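Local coordinates for protein geranyltranstransferase (Stenotrophomonas maltophilia, PDB 7LBJ) that probably condenses isopentenyl diphosphate with an allylic diphosphate to build longer all-trans prenyl diphosphates such as farnesyl diphosphate, with magnesium as cofactor, at residues A[227-232]-A[262-267]; A[220-225]-A[268-273]; A[163-168]-A[183-188]; A[57-62]-A[189-194]; A[210-215]-A[286-291]. All blocks are in the same frame, centred on the assembly; numbering follows the deposited sequence. Where two conformers were deposited one is given.

Contact 1: A[227-232]-A[262-267]; sequences DDILDV and GAKAQL
Ile229 turns CG1 back beside its own backbone N (chi1 -71°) and carries CD1 on in an almost fully extended line (chi2 163°), which pushes the longer branch straight out toward helix 260-277. The CD1 methyl is the point of the wedge. It lies 3.8 Å from Ala263 O, while behind it Ile229 CG1 rests on Ala263 CB at 4.2 Å. One flank of the same methyl meets Leu267 CD2 at 4.0 Å, and another meets Lys264 CG, where the root of the lysine serves as plain hydrocarbon and its ammonium end travels on toward the surface. Met260, one turn earlier, completes the hole 260, 263, 264, 267 into which Ile229 fits as a knob. No hydrogen bond joins the two segments, whose axes run 10.4 Å apart and roughly antiparallel. The neighbours of Ile229 look elsewhere: Asp228 accepts a hydrogen bond from the backbone N of Phe254, and Asp227 forms a salt bridge with Arg298. Knobs-into-holes packing thus backs the sequence Asp227-Asp228-Ile229-Leu230-Asp231, the second aspartate-rich motif of prenyl synthases, which in relatives binds magnesium and probably does so here.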
# COMPACT_ATOMS: atom_id res chain seq x y z
N ASP A 227 -1.54 9.86 -25.99
CA ASP A 227 -0.62 8.73 -26.03
C ASP A 227 -0.99 7.78 -27.16
O ASP A 227 -0.13 7.34 -27.93
CB ASP A 227 -0.63 7.99 -24.69
CG ASP A 227 0.40 8.53 -23.70
OD1 ASP A 227 1.02 9.58 -23.97
OD2 ASP A 227 0.60 7.89 -22.64
N ASP A 228 -2.29 7.47 -27.28
CA ASP A 228 -2.75 6.60 -28.36
C ASP A 228 -2.41 7.17 -29.72
O ASP A 228 -1.96 6.45 -30.62
CB ASP A 228 -4.26 6.39 -28.26
CG ASP A 228 -4.63 5.33 -27.25
OD1 ASP A 228 -3.74 4.85 -26.52
OD2 ASP A 228 -5.83 4.97 -27.20
N ILE A 229 -2.64 8.47 -29.90
CA ILE A 229 -2.33 9.10 -31.18
C ILE A 229 -0.83 9.00 -31.47
O ILE A 229 -0.42 8.69 -32.60
CB ILE A 229 -2.82 10.56 -31.20
CG1 ILE A 229 -4.35 10.60 -31.26
CG2 ILE A 229 -2.24 11.31 -32.40
CD1 ILE A 229 -4.93 11.94 -30.87
N LEU A 230 -0.00 9.24 -30.46
CA LEU A 230 1.45 9.18 -30.65
C LEU A 230 1.91 7.77 -31.00
O LEU A 230 2.79 7.60 -31.84
CB LEU A 230 2.16 9.67 -29.39
CG LEU A 230 2.04 11.16 -29.10
CD1 LEU A 230 2.59 11.46 -27.72
CD2 LEU A 230 2.76 11.96 -30.17
N ASP A 231 1.32 6.76 -30.34
CA ASP A 231 1.66 5.37 -30.65
C ASP A 231 1.45 5.05 -32.13
O ASP A 231 2.30 4.40 -32.76
CB ASP A 231 0.84 4.42 -29.77
CG ASP A 231 1.33 4.36 -28.34
OD1 ASP A 231 2.46 4.83 -28.07
OD2 ASP A 231 0.59 3.84 -27.48
N VAL A 232 0.35 5.53 -32.71
CA VAL A 232 0.12 5.32 -34.14
C VAL A 232 1.10 6.14 -34.96
O VAL A 232 1.57 5.70 -36.02
CB VAL A 232 -1.34 5.65 -34.51
CG1 VAL A 232 -1.57 5.38 -35.99
CG2 VAL A 232 -2.31 4.85 -33.66
N GLY A 262 -11.08 11.06 -35.77
CA GLY A 262 -12.02 11.12 -34.66
C GLY A 262 -11.32 11.26 -33.32
O GLY A 262 -11.78 12.00 -32.44
N ALA A 263 -10.19 10.57 -33.15
CA ALA A 263 -9.44 10.67 -31.89
C ALA A 263 -8.79 12.04 -31.75
O ALA A 263 -8.70 12.58 -30.65
CB ALA A 263 -8.38 9.57 -31.82
N LYS A 264 -8.32 12.62 -32.86
CA LYS A 264 -7.77 13.97 -32.80
C LYS A 264 -8.85 14.97 -32.42
O LYS A 264 -8.61 15.88 -31.62
CB LYS A 264 -7.11 14.34 -34.13
CG LYS A 264 -5.75 13.67 -34.36
CD LYS A 264 -5.17 14.08 -35.72
CE LYS A 264 -3.78 13.50 -35.92
NZ LYS A 264 -3.27 13.75 -37.31
N ALA A 265 -10.06 14.79 -32.95
CA ALA A 265 -11.17 15.65 -32.55
C ALA A 265 -11.51 15.47 -31.07
O ALA A 265 -11.80 16.44 -30.37
CB ALA A 265 -12.40 15.37 -33.43
N GLN A 266 -11.49 14.22 -30.59
CA GLN A 266 -11.69 13.95 -29.17
C GLN A 266 -10.66 14.69 -28.32
O GLN A 266 -11.01 15.32 -27.30
CB GLN A 266 -11.59 12.44 -28.91
CG GLN A 266 -11.78 12.01 -27.45
CD GLN A 266 -11.52 10.53 -27.24
OE1 GLN A 266 -10.81 9.90 -28.03
NE2 GLN A 266 -12.07 9.97 -26.17
N LEU A 267 -9.39 14.63 -28.71
CA LEU A 267 -8.35 15.31 -27.96
C LEU A 267 -8.53 16.83 -28.01
O LEU A 267 -8.35 17.52 -27.00
CB LEU A 267 -6.97 14.93 -28.50
CG LEU A 267 -5.78 15.51 -27.73
CD1 LEU A 267 -5.85 14.99 -26.28
CD2 LEU A 267 -4.48 15.11 -28.43

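Contact 2: A[220-225]-A[268-273]; sequences GLAFQV and HELAAR
This is an apolar knobs-into-holes contact between two antiparallel helices, buried where the middle of helix 206-233 passes helix 260-277. Leu270 is the knob. Its CG stands beside the backbone N (chi1 -72°), and from there CD1 reaches over the backbone of the facing helix to lie 3.8 Å from Ala222 CA. The small side chain of Ala222 is consistent with so close an approach, and Ala222 CB touches Leu270 CB at 4.0 Å. To one side stands Leu221, whose chain crosses that of Leu270 at about a right angle and offers CG to the CD1 methyl at 3.9 Å. Val225 CG2 closes the hole more loosely, 4.3 Å from Leu270 CD1. The other branch, Leu270 CD2, lies against one face of the Arg273 guanidinium, 3.6 Å from its plane and toward its rim. That plane is steadied by Glu269, which Arg273 holds side-on, NE and NH2 each taking the syn lone pair of a different oxygen. Ala218 supplies the fourth wall of the hole; helix 254-258 covers Leu221 and Val225 through Phe254, and helix 286-297 meets Ala222 and Ala271 through Val296.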
# COMPACT_ATOMS: atom_id res chain seq x y z
N GLY A 220 -6.85 13.62 -17.35
CA GLY A 220 -6.40 12.24 -17.33
C GLY A 220 -6.77 11.50 -18.60
O GLY A 220 -5.98 10.70 -19.11
N LEU A 221 -7.97 11.75 -19.12
CA LEU A 221 -8.34 11.15 -20.40
C LEU A 221 -7.53 11.75 -21.55
O LEU A 221 -7.02 11.02 -22.40
CB LEU A 221 -9.84 11.31 -20.66
CG LEU A 221 -10.37 10.69 -21.96
CD1 LEU A 221 -10.03 9.21 -22.02
CD2 LEU A 221 -11.92 10.89 -22.14
N ALA A 222 -7.37 13.08 -21.56
CA ALA A 222 -6.61 13.72 -22.63
C ALA A 222 -5.23 13.12 -22.75
O ALA A 222 -4.75 12.85 -23.87
CB ALA A 222 -6.52 15.23 -22.38
N PHE A 223 -4.55 12.90 -21.63
CA PHE A 223 -3.21 12.33 -21.66
C PHE A 223 -3.21 11.00 -22.40
O PHE A 223 -2.32 10.71 -23.21
CB PHE A 223 -2.71 12.18 -20.22
CG PHE A 223 -1.26 11.89 -20.10
CD1 PHE A 223 -0.34 12.92 -20.07
CD2 PHE A 223 -0.80 10.58 -19.98
CE1 PHE A 223 1.03 12.67 -19.93
CE2 PHE A 223 0.57 10.31 -19.85
CZ PHE A 223 1.48 11.36 -19.82
N GLN A 224 -4.23 10.17 -22.16
CA GLN A 224 -4.26 8.85 -22.76
C GLN A 224 -4.64 8.89 -24.24
O GLN A 224 -4.09 8.13 -25.04
CB GLN A 224 -5.23 7.95 -21.99
CG GLN A 224 -5.26 6.54 -22.51
CD GLN A 224 -3.92 5.84 -22.36
OE1 GLN A 224 -3.25 6.01 -21.34
NE2 GLN A 224 -3.52 5.06 -23.37
N VAL A 225 -5.59 9.74 -24.63
CA VAL A 225 -5.90 9.90 -26.05
C VAL A 225 -4.66 10.36 -26.81
O VAL A 225 -4.33 9.82 -27.88
CB VAL A 225 -7.07 10.89 -26.24
CG1 VAL A 225 -7.34 11.15 -27.72
CG2 VAL A 225 -8.34 10.34 -25.55
N HIS A 268 -8.91 17.35 -29.18
CA HIS A 268 -9.11 18.78 -29.34
C HIS A 268 -10.23 19.29 -28.43
O HIS A 268 -10.11 20.37 -27.84
CB HIS A 268 -9.43 19.10 -30.79
CG HIS A 268 -9.47 20.57 -31.08
ND1 HIS A 268 -10.66 21.27 -31.18
CD2 HIS A 268 -8.48 21.47 -31.29
CE1 HIS A 268 -10.39 22.54 -31.44
NE2 HIS A 268 -9.07 22.69 -31.51
N GLU A 269 -11.32 18.52 -28.32
CA GLU A 269 -12.41 18.91 -27.42
C GLU A 269 -11.96 18.90 -25.97
O GLU A 269 -12.33 19.80 -25.20
CB GLU A 269 -13.62 18.00 -27.61
CG GLU A 269 -14.85 18.41 -26.75
CD GLU A 269 -14.85 17.86 -25.30
OE1 GLU A 269 -14.41 16.70 -25.07
OE2 GLU A 269 -15.32 18.60 -24.40
N LEU A 270 -11.21 17.87 -25.57
CA LEU A 270 -10.72 17.82 -24.19
C LEU A 270 -9.80 18.99 -23.88
O LEU A 270 -9.85 19.57 -22.79
CB LEU A 270 -10.01 16.48 -23.93
CG LEU A 270 -10.91 15.24 -23.82
CD1 LEU A 270 -10.11 13.94 -24.04
CD2 LEU A 270 -11.67 15.14 -22.49
N ALA A 271 -8.95 19.38 -24.84
CA ALA A 271 -8.10 20.55 -24.67
C ALA A 271 -8.94 21.81 -24.43
O ALA A 271 -8.68 22.58 -23.50
CB ALA A 271 -7.20 20.73 -25.90
N ALA A 272 -9.93 22.05 -25.30
CA ALA A 272 -10.78 23.21 -25.12
C ALA A 272 -11.54 23.14 -23.80
O ALA A 272 -11.68 24.14 -23.10
CB ALA A 272 -11.74 23.35 -26.29
N ARG A 273 -12.02 21.94 -23.45
CA ARG A 273 -12.79 21.80 -22.22
C ARG A 273 -11.94 22.17 -21.01
O ARG A 273 -12.39 22.92 -20.13
CB ARG A 273 -13.29 20.36 -22.08
CG ARG A 273 -14.38 20.22 -21.03
CD ARG A 273 -14.46 18.78 -20.55
NE ARG A 273 -14.81 17.87 -21.64
CZ ARG A 273 -15.00 16.57 -21.48
NH1 ARG A 273 -14.91 15.99 -20.28
NH2 ARG A 273 -15.27 15.82 -22.55

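Contact 3: A[163-168]-A[183-188]; sequences QALDID and HALKTG
The Lys186-Thr187 pair characteristic of the prenyl synthase family lies on helix 176-201 of this mainly helical fold, and the present contact ties its lysine to the end of helix 159-168. Lys186 leaves its helix with CG anti to the backbone N (chi1 -178°) and stays extended to its end, so that a chain whose first bond runs along the interface finishes against the neighbouring helix. On the way, Lys186 CG passes 4.0 Å from Gln163 N, and the hydrocarbon part of the lysine lies alongside the base of that glutamine. Gln163 itself directs its amide elsewhere: NE2 bonds to Asp92, the first residue of the first aspartate-rich motif, which in relatives binds magnesium. Away from the charged pair the packing turns apolar, with the methyl tips Leu165 CD1 and Leu185 CD2 meeting at 4.3 Å. The segments are strongly inclined, their N-to-C directions 125° apart, and the axes come within 8.9 Å. Helix 176-201 is not regular here: a pi-type turn spans 184-188, and His183 O accepts from the backbone N of both Thr187 and Gly188. The outer side of helix 159-168 belongs to the dimer interface, where Leu120 of the second subunit packs on Gln163 and Pro37 of the second subunit on Leu165. The salt bridge that closes the contact comes from chains that cross obliquely, Lys186 NZ lying 2.7 Å from Asp166 OD2 and using the anti lone pair, on the side away from OD1.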
# COMPACT_ATOMS: atom_id res chain seq x y z
N GLN A 163 -5.93 -1.48 -13.68
CA GLN A 163 -4.93 -2.45 -14.12
C GLN A 163 -5.58 -3.81 -14.35
O GLN A 163 -5.29 -4.49 -15.34
CB GLN A 163 -3.80 -2.58 -13.08
CG GLN A 163 -2.90 -1.35 -12.93
CD GLN A 163 -1.91 -1.49 -11.74
OE1 GLN A 163 -2.28 -1.29 -10.59
NE2 GLN A 163 -0.66 -1.82 -12.04
N ALA A 164 -6.47 -4.22 -13.43
CA ALA A 164 -7.13 -5.51 -13.57
C ALA A 164 -8.05 -5.55 -14.79
O ALA A 164 -8.11 -6.56 -15.49
CB ALA A 164 -7.93 -5.83 -12.30
N LEU A 165 -8.82 -4.48 -15.01
CA LEU A 165 -9.66 -4.42 -16.21
C LEU A 165 -8.82 -4.59 -17.47
O LEU A 165 -9.24 -5.26 -18.42
CB LEU A 165 -10.41 -3.09 -16.26
CG LEU A 165 -11.54 -2.95 -15.24
CD1 LEU A 165 -12.09 -1.52 -15.22
CD2 LEU A 165 -12.67 -3.94 -15.53
N ASP A 166 -7.64 -3.98 -17.49
CA ASP A 166 -6.74 -4.09 -18.63
C ASP A 166 -6.25 -5.53 -18.81
O ASP A 166 -6.24 -6.06 -19.93
CB ASP A 166 -5.56 -3.13 -18.42
CG ASP A 166 -4.86 -2.79 -19.71
OD1 ASP A 166 -5.22 -3.36 -20.76
OD2 ASP A 166 -3.96 -1.93 -19.68
N ILE A 167 -5.82 -6.17 -17.73
CA ILE A 167 -5.37 -7.55 -17.81
C ILE A 167 -6.50 -8.46 -18.27
O ILE A 167 -6.29 -9.34 -19.11
CB ILE A 167 -4.78 -8.00 -16.47
CG1 ILE A 167 -3.42 -7.34 -16.27
CG2 ILE A 167 -4.69 -9.52 -16.39
CD1 ILE A 167 -2.81 -7.76 -15.03
N ASP A 168 -7.71 -8.26 -17.74
CA ASP A 168 -8.83 -9.10 -18.16
C ASP A 168 -9.10 -8.97 -19.66
O ASP A 168 -9.59 -9.91 -20.29
CB ASP A 168 -10.10 -8.74 -17.39
CG ASP A 168 -10.07 -9.23 -15.93
OD1 ASP A 168 -9.23 -10.07 -15.57
OD2 ASP A 168 -10.92 -8.74 -15.15
N HIS A 183 -9.58 3.31 -18.56
CA HIS A 183 -8.62 4.40 -18.36
C HIS A 183 -9.00 5.28 -17.18
O HIS A 183 -8.12 5.76 -16.45
CB HIS A 183 -8.48 5.23 -19.64
CG HIS A 183 -7.73 4.53 -20.74
ND1 HIS A 183 -6.44 4.08 -20.58
CD2 HIS A 183 -8.09 4.22 -22.00
CE1 HIS A 183 -6.04 3.49 -21.70
NE2 HIS A 183 -7.02 3.57 -22.58
N ALA A 184 -10.30 5.52 -16.97
CA ALA A 184 -10.70 6.35 -15.83
C ALA A 184 -10.19 5.78 -14.51
O ALA A 184 -9.87 6.54 -13.59
CB ALA A 184 -12.23 6.48 -15.78
N LEU A 185 -10.16 4.44 -14.39
CA LEU A 185 -9.64 3.82 -13.16
C LEU A 185 -8.13 3.69 -13.21
O LEU A 185 -7.44 4.01 -12.23
CB LEU A 185 -10.26 2.43 -12.95
CG LEU A 185 -11.61 2.36 -12.25
CD1 LEU A 185 -12.68 2.80 -13.21
CD2 LEU A 185 -11.90 0.94 -11.75
N LYS A 186 -7.60 3.21 -14.34
CA LYS A 186 -6.19 2.83 -14.40
C LYS A 186 -5.27 4.04 -14.27
O LYS A 186 -4.24 3.95 -13.59
CB LYS A 186 -5.89 2.09 -15.70
CG LYS A 186 -4.43 1.63 -15.78
CD LYS A 186 -4.17 0.70 -16.94
CE LYS A 186 -2.65 0.52 -17.15
NZ LYS A 186 -2.33 -0.73 -17.87
N THR A 187 -5.60 5.16 -14.90
CA THR A 187 -4.79 6.36 -14.75
C THR A 187 -5.57 7.59 -14.34
O THR A 187 -4.97 8.51 -13.76
CB THR A 187 -4.00 6.69 -16.03
OG1 THR A 187 -4.85 6.62 -17.18
CG2 THR A 187 -2.79 5.73 -16.19
N GLY A 188 -6.87 7.66 -14.64
CA GLY A 188 -7.61 8.88 -14.35
C GLY A 188 -7.75 9.14 -12.86
O GLY A 188 -7.63 10.29 -12.40

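Contact 4: A[57-62]-A[189-194]; sequences PLLVYA and ALIRAA
Leu59 lies over the side of Ala194, its CB 4.0 Å from Ala194 CB, and then reaches past it to Ile191. The two longer chains slant across one another and touch through single methyls, Leu59 CD1 meeting Ile191 CG2 at 4.0 Å. Each uses a different branch geometry for this. In Leu59 the CG is beside the backbone N (chi1 -73°), which lets CD1 extend toward the other helix, whereas in Ile191 it is the short CG2 branch that takes up the contact while CG1 leads CD1 off toward Gly220. Val60 meets the methyl of Ala194 from a second direction. Its CG2 methyl is 3.8 Å from Ala194 CB and closer still, 3.4 Å, to Ala194 O. Ala194 CB thus sits against two consecutive residues of helix 55-65, and the backbones approach to 5.1 Å between Val60 CA and Ala194 CA. The contact lies near the centre of the chain, in the helical core of the prenyl synthase fold, and joins helices distant in sequence that run roughly parallel, 31° apart. Their axes are 8.8 Å from each other, a spacing consistent with the small residue at the crossing. Helix 75-92 covers Val60 through Ala77 and Val81, and Leu291 of helix 286-297 packs on Leu59. Elsewhere round helix 176-201, Leu150 of helix 140-154 touches Leu190 and Ala153 touches Ala189.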
# COMPACT_ATOMS: atom_id res chain seq x y z
N PRO A 57 3.28 14.79 -9.33
CA PRO A 57 3.75 15.85 -8.42
C PRO A 57 3.45 17.26 -8.92
O PRO A 57 3.04 18.13 -8.13
CB PRO A 57 5.26 15.61 -8.34
CG PRO A 57 5.42 14.18 -8.64
CD PRO A 57 4.34 13.81 -9.62
N LEU A 58 3.66 17.51 -10.21
CA LEU A 58 3.40 18.84 -10.76
C LEU A 58 1.94 19.23 -10.59
O LEU A 58 1.62 20.38 -10.28
CB LEU A 58 3.79 18.89 -12.23
CG LEU A 58 5.29 18.90 -12.54
CD1 LEU A 58 5.51 18.92 -14.03
CD2 LEU A 58 5.94 20.10 -11.88
N LEU A 59 1.03 18.27 -10.77
CA LEU A 59 -0.37 18.58 -10.55
C LEU A 59 -0.65 18.95 -9.10
O LEU A 59 -1.45 19.85 -8.83
CB LEU A 59 -1.24 17.39 -10.98
CG LEU A 59 -1.37 17.18 -12.49
CD1 LEU A 59 -1.84 15.74 -12.75
CD2 LEU A 59 -2.37 18.18 -13.12
N VAL A 60 -0.02 18.25 -8.14
CA VAL A 60 -0.20 18.62 -6.73
C VAL A 60 0.28 20.04 -6.49
O VAL A 60 -0.42 20.87 -5.89
CB VAL A 60 0.54 17.62 -5.81
CG1 VAL A 60 0.50 18.11 -4.36
CG2 VAL A 60 -0.09 16.21 -5.91
N TYR A 61 1.50 20.35 -6.93
CA TYR A 61 2.04 21.68 -6.69
C TYR A 61 1.21 22.74 -7.42
O TYR A 61 0.95 23.82 -6.86
CB TYR A 61 3.49 21.75 -7.14
CG TYR A 61 4.48 20.99 -6.28
CD1 TYR A 61 4.65 21.30 -4.93
CD2 TYR A 61 5.30 20.01 -6.85
CE1 TYR A 61 5.62 20.62 -4.14
CE2 TYR A 61 6.28 19.33 -6.07
CZ TYR A 61 6.42 19.64 -4.73
OH TYR A 61 7.38 18.97 -3.99
N ALA A 62 0.82 22.47 -8.66
CA ALA A 62 0.12 23.47 -9.47
C ALA A 62 -1.27 23.72 -8.91
O ALA A 62 -1.77 24.86 -8.94
CB ALA A 62 0.02 23.01 -10.93
N ALA A 189 -7.96 8.08 -12.07
CA ALA A 189 -8.24 8.27 -10.65
C ALA A 189 -7.06 8.90 -9.92
O ALA A 189 -7.24 9.81 -9.09
CB ALA A 189 -8.63 6.94 -10.00
N LEU A 190 -5.84 8.42 -10.18
CA LEU A 190 -4.69 8.98 -9.47
C LEU A 190 -4.37 10.39 -9.94
O LEU A 190 -3.88 11.21 -9.15
CB LEU A 190 -3.48 8.07 -9.64
CG LEU A 190 -2.17 8.46 -8.95
CD1 LEU A 190 -2.38 8.45 -7.43
CD2 LEU A 190 -1.09 7.47 -9.38
N ILE A 191 -4.64 10.70 -11.21
CA ILE A 191 -4.49 12.06 -11.69
C ILE A 191 -5.48 13.00 -10.99
O ILE A 191 -5.11 14.11 -10.58
CB ILE A 191 -4.62 12.09 -13.22
CG1 ILE A 191 -3.29 11.62 -13.82
CG2 ILE A 191 -4.99 13.49 -13.72
CD1 ILE A 191 -3.36 11.25 -15.33
N ARG A 192 -6.73 12.56 -10.83
CA ARG A 192 -7.69 13.37 -10.07
C ARG A 192 -7.28 13.47 -8.60
O ARG A 192 -7.45 14.52 -7.98
CB ARG A 192 -9.10 12.79 -10.19
CG ARG A 192 -9.69 12.95 -11.59
CD ARG A 192 -10.84 12.00 -11.78
NE ARG A 192 -11.96 12.31 -10.90
CZ ARG A 192 -13.08 11.61 -10.85
NH1 ARG A 192 -13.25 10.53 -11.60
NH2 ARG A 192 -14.06 12.00 -10.04
N ALA A 193 -6.72 12.39 -8.03
CA ALA A 193 -6.26 12.48 -6.65
C ALA A 193 -5.18 13.53 -6.49
O ALA A 193 -5.15 14.26 -5.49
CB ALA A 193 -5.75 11.12 -6.15
N ALA A 194 -4.26 13.62 -7.46
CA ALA A 194 -3.18 14.58 -7.33
C ALA A 194 -3.74 16.00 -7.26
O ALA A 194 -3.37 16.78 -6.37
CB ALA A 194 -2.19 14.45 -8.49

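Contact 5: A[210-215]-A[286-291]; sequences AQLDSF and DALRAL. With EDO (1,2-ethanediol), chain F.
Phe215 turns the edge of its ring to the backbone of Leu288. The CZ end points at the facing helix, where Leu288 O lies near the ring plane, 3.5 Å from Phe215 CZ. At the neighbouring CE2 corner Leu288 CD2 arrives obliquely, out of the ring plane and beyond the rim, 3.9 Å from Phe215 CE2. The ring gets there because CG is anti to the backbone N (chi1 167°), which throws the whole side chain outward and spans a gap of 9.3 Å between Phe215 CA and Leu288 CA. Leu288 has its two methyls divided between partners: CD2 serves the ring, and CD1 lies 4.3 Å from Leu212 CD2, one turn before Phe215. Helix 206-233, the long helix that farther on carries the second aspartate-rich motif of prenyl synthases, is joined here to helix 286-297 without a hydrogen bond, by apolar side chains and the ring edge set against a carbonyl oxygen. Leu66 and Leu278 fill in around the leucines and the ring, Met274 and Ile277 of helix 260-277 pack against Phe215, and Ala62 lies against Leu288. At the start of helix 286-297 Arg289 NH1 meets Asp286 OD1 from above the carboxylate plane, while that oxygen lies close to the guanidinium plane. Elsewhere on helix 206-233, O2 of a 1,2-ethanediol, probably from the crystallisation liquor, lies 2.5 Å from Asp213 OD2, a hydrogen bond of doubtful exact length; Arg192 also binds OD2.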
# COMPACT_ATOMS: atom_id res chain seq x y z
N ALA A 210 -14.82 20.39 -6.66
CA ALA A 210 -15.57 19.75 -7.73
C ALA A 210 -15.21 20.33 -9.09
O ALA A 210 -15.11 19.62 -10.09
CB ALA A 210 -17.07 19.88 -7.47
N GLN A 211 -15.03 21.64 -9.14
CA GLN A 211 -14.62 22.27 -10.40
C GLN A 211 -13.25 21.75 -10.86
O GLN A 211 -13.06 21.39 -12.03
CB GLN A 211 -14.61 23.78 -10.19
CG GLN A 211 -14.06 24.62 -11.33
CD GLN A 211 -13.87 26.05 -10.86
OE1 GLN A 211 -12.94 26.34 -10.12
NE2 GLN A 211 -14.78 26.93 -11.23
N LEU A 212 -12.28 21.72 -9.94
CA LEU A 212 -10.95 21.22 -10.28
C LEU A 212 -10.98 19.74 -10.62
O LEU A 212 -10.17 19.26 -11.43
CB LEU A 212 -9.98 21.46 -9.13
CG LEU A 212 -9.77 22.94 -8.88
CD1 LEU A 212 -8.87 23.18 -7.69
CD2 LEU A 212 -9.20 23.63 -10.15
N ASP A 213 -11.89 18.99 -10.01
CA ASP A 213 -12.01 17.58 -10.34
C ASP A 213 -12.48 17.40 -11.78
O ASP A 213 -12.02 16.49 -12.47
CB ASP A 213 -12.97 16.89 -9.38
CG ASP A 213 -12.94 15.38 -9.52
OD1 ASP A 213 -11.84 14.80 -9.40
OD2 ASP A 213 -14.01 14.78 -9.76
N SER A 214 -13.37 18.28 -12.24
CA SER A 214 -13.83 18.23 -13.63
C SER A 214 -12.67 18.49 -14.59
O SER A 214 -12.54 17.85 -15.64
CB SER A 214 -14.94 19.27 -13.82
OG SER A 214 -15.48 19.25 -15.11
N PHE A 215 -11.82 19.45 -14.24
CA PHE A 215 -10.61 19.69 -15.03
C PHE A 215 -9.70 18.46 -15.02
O PHE A 215 -9.20 18.02 -16.07
CB PHE A 215 -9.89 20.92 -14.46
CG PHE A 215 -8.47 21.11 -14.97
CD1 PHE A 215 -8.23 21.81 -16.14
CD2 PHE A 215 -7.39 20.62 -14.25
CE1 PHE A 215 -6.92 22.00 -16.60
CE2 PHE A 215 -6.09 20.81 -14.69
CZ PHE A 215 -5.85 21.50 -15.87
N ASP A 286 -2.07 29.56 -14.26
CA ASP A 286 -1.26 29.33 -15.46
C ASP A 286 -0.49 28.02 -15.38
O ASP A 286 -0.26 27.39 -16.42
CB ASP A 286 -0.29 30.50 -15.70
CG ASP A 286 -0.95 31.66 -16.42
OD1 ASP A 286 -2.09 31.49 -16.92
OD2 ASP A 286 -0.34 32.74 -16.51
N ALA A 287 -0.06 27.59 -14.19
CA ALA A 287 0.64 26.32 -14.08
C ALA A 287 -0.28 25.16 -14.43
O ALA A 287 0.08 24.28 -15.24
CB ALA A 287 1.22 26.15 -12.67
N LEU A 288 -1.49 25.13 -13.87
CA LEU A 288 -2.44 24.09 -14.25
C LEU A 288 -2.75 24.16 -15.74
O LEU A 288 -2.82 23.12 -16.41
CB LEU A 288 -3.73 24.21 -13.44
CG LEU A 288 -3.78 23.57 -12.05
CD1 LEU A 288 -5.14 23.81 -11.44
CD2 LEU A 288 -3.48 22.08 -12.14
N ARG A 289 -2.92 25.37 -16.27
CA ARG A 289 -3.22 25.51 -17.69
C ARG A 289 -2.12 24.89 -18.53
O ARG A 289 -2.39 24.26 -19.56
CB ARG A 289 -3.40 26.97 -18.07
CG ARG A 289 -4.73 27.58 -17.67
CD ARG A 289 -4.71 29.10 -17.96
NE ARG A 289 -5.93 29.74 -17.51
CZ ARG A 289 -6.00 30.75 -16.66
NH1 ARG A 289 -4.90 31.36 -16.21
NH2 ARG A 289 -7.19 31.18 -16.26
N ALA A 290 -0.86 25.04 -18.10
CA ALA A 290 0.25 24.54 -18.88
C ALA A 290 0.39 23.03 -18.78
O ALA A 290 0.90 22.40 -19.71
CB ALA A 290 1.56 25.23 -18.47
N LEU A 291 -0.04 22.44 -17.66
CA LEU A 291 -0.08 20.98 -17.59
C LEU A 291 -1.12 20.42 -18.54
O LEU A 291 -0.91 19.38 -19.17
CB LEU A 291 -0.35 20.51 -16.15
CG LEU A 291 0.74 20.85 -15.14
CD1 LEU A 291 0.31 20.52 -13.71
CD2 LEU A 291 2.04 20.12 -15.49
C1 EDO F . -16.93 15.29 -13.41
O1 EDO F . -16.73 16.59 -13.99
C2 EDO F . -15.70 14.90 -12.60
O2 EDO F . -15.88 15.44 -11.29

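How the contacts relate
Contacts 1 and 2 are successive steps of one interface, both joining helices 206-233 and 260-277; the knob comes from the first helix in contact 1 and from the second in contact 2. Contact 5 uses the other end of helix 206-233, and it adjoins contact 4 through Leu291, packed against Leu59, and through the Arg192-Asp213 salt bridge. Contact 4 is the most central; contact 1 lies farthest out, with a lysine at its margin. Contacts 3 and 4 share helix 176-201, yet differ in chemistry: 3, partly buried at the subunit interface, alone has a salt bridge across its segments, whereas the other four meet through apolar side chains.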